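Local coordinates for protein urea carboxylase (Thermus thermophilus, PDB 3OEP) that is of unknown function, a KipI-KipA homologue with cyclophilin-like domains, and was once wrongly taken for an allophanate hydrolase, at residues Pro328-Gly332 and Gly481-Pro485. Residues are numbered along the deposited sequence; the frame is centred on the assembly and turned at random.
Sequences PGVRG and GQARP
Gly329 and Gln482 bring the two backbones within 4.9 Å at CA, yet no backbone-to-backbone hydrogen bond joins 328-332 to 481-485. The Gln482 amide does that work. Its OE1 accepts from two successive peptide N-H groups, Val330 N at 3.0 Å, almost head-on to the C=O, and Arg331 N from a more lateral position. NE2 returns a nearly straight bond to Arg331 O (2.9 Å, 172°), close to the amide plane, and also bonds Asp254. A bend at chi2 (-65°) turns the amide to the strand. A leucine here would probably leave Val330 N, Arg331 N and Arg331 O without these partners. Glycine suits the backbone angles of Gly329, whose CA lies 3.5 Å from Gln482 OE1. Arg331 reaches back, its NE meeting Gly481 O at 2.8 Å in the guanidinium plane, while NH1 salt-bridges Glu275. Val330 CG1 packs against Arg484 CB and CD, and Arg484 NH1 bonds Gly329 O, tilted from the carbonyl plane. The amide engages Arg331 N-H and C=O much as an adjacent strand's peptide would. The loop between helix 477-480 and strand 488-492 thus ties its mixed sheet to the antiparallel sheet of strand 331-336, in the cyclophilin-like carboxyltransferase A/B region.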
loop_
_atom_site.group_PDB
_atom_site.type_symbol
_atom_site.label_atom_id
_atom_site.label_comp_id
_atom_site.label_asym_id
_atom_site.label_seq_id
_atom_site.Cartn_x
_atom_site.Cartn_y
_atom_site.Cartn_z
ATOM N N PRO A 328 -12.500 11.808 20.132
ATOM C CA PRO A 328 -11.526 10.843 19.682
ATOM C C PRO A 328 -11.763 10.497 18.221
ATOM O O PRO A 328 -12.867 10.688 17.684
ATOM C CB PRO A 328 -11.792 9.631 20.579
ATOM C CG PRO A 328 -13.236 9.702 20.867
ATOM C CD PRO A 328 -13.575 11.173 20.918
ATOM N N GLY A 329 -10.721 9.991 17.589
ATOM C CA GLY A 329 -10.789 9.628 16.197
ATOM C C GLY A 329 -10.155 10.710 15.365
ATOM O O GLY A 329 -9.914 11.829 15.829
ATOM N N VAL A 330 -9.858 10.355 14.128
ATOM C CA VAL A 330 -9.175 11.254 13.227
ATOM C C VAL A 330 -9.656 11.173 11.795
ATOM O O VAL A 330 -9.281 12.020 11.008
ATOM C CB VAL A 330 -7.656 10.993 13.206
ATOM C CG1 VAL A 330 -7.052 11.273 14.565
ATOM C CG2 VAL A 330 -7.358 9.570 12.751
ATOM N N ARG A 331 -10.488 10.183 11.462
ATOM C CA ARG A 331 -10.764 9.866 10.060
ATOM C C ARG A 331 -12.256 9.860 9.754
ATOM O O ARG A 331 -13.023 9.098 10.335
ATOM C CB ARG A 331 -10.144 8.519 9.711
ATOM C CG ARG A 331 -10.042 8.210 8.229
ATOM C CD ARG A 331 -9.110 7.013 7.997
ATOM N NE ARG A 331 -7.820 7.235 8.655
ATOM C CZ ARG A 331 -6.754 7.820 8.113
ATOM N NH1 ARG A 331 -6.740 8.193 6.842
ATOM N NH2 ARG A 331 -5.667 7.990 8.852
ATOM N N GLY A 332 -12.646 10.722 8.824
ATOM C CA GLY A 332 -14.039 10.864 8.418
ATOM C C GLY A 332 -14.250 10.478 6.968
ATOM O O GLY A 332 -13.293 10.422 6.176
ATOM N N GLY A 481 -7.488 2.410 11.896
ATOM C CA GLY A 481 -7.903 3.467 10.979
ATOM C C GLY A 481 -8.237 4.773 11.690
ATOM O O GLY A 481 -8.347 5.816 11.049
ATOM N N GLN A 482 -8.405 4.714 13.013
ATOM C CA GLN A 482 -8.735 5.882 13.824
ATOM C C GLN A 482 -7.642 6.188 14.852
ATOM O O GLN A 482 -7.858 6.976 15.775
ATOM C CB GLN A 482 -10.067 5.646 14.532
ATOM C CG GLN A 482 -11.246 5.492 13.569
ATOM C CD GLN A 482 -11.530 6.756 12.782
ATOM O OE1 GLN A 482 -11.108 7.853 13.166
ATOM N NE2 GLN A 482 -12.277 6.617 11.690
ATOM N N ALA A 483 -6.468 5.588 14.666
ATOM C CA ALA A 483 -5.351 5.785 15.587
ATOM C C ALA A 483 -4.782 7.195 15.455
ATOM O O ALA A 483 -4.774 7.776 14.364
ATOM C CB ALA A 483 -4.258 4.755 15.320
ATOM N N ARG A 484 -4.336 7.740 16.581
ATOM C CA ARG A 484 -3.603 8.997 16.612
ATOM C C ARG A 484 -2.555 8.926 17.720
ATOM O O ARG A 484 -2.672 8.100 18.627
ATOM C CB ARG A 484 -4.559 10.169 16.831
ATOM C CG ARG A 484 -5.490 10.027 18.013
ATOM C CD ARG A 484 -6.563 11.124 17.994
ATOM N NE ARG A 484 -5.993 12.464 18.159
ATOM C CZ ARG A 484 -6.635 13.605 17.911
ATOM N NH1 ARG A 484 -7.891 13.604 17.458
ATOM N NH2 ARG A 484 -6.013 14.767 18.110
ATOM N N PRO A 485 -1.513 9.778 17.645
ATOM C CA PRO A 485 -0.474 9.768 18.673
ATOM C C PRO A 485 -1.034 9.857 20.088
ATOM O O PRO A 485 -1.921 10.674 20.345
ATOM C CB PRO A 485 0.352 11.017 18.343
ATOM C CG PRO A 485 0.198 11.178 16.887
ATOM C CD PRO A 485 -1.226 10.773 16.595
HETATM O O HOH W 1 -8.468 7.904 18.310
HETATM O O HOH W 2 -5.173 7.076 11.687
#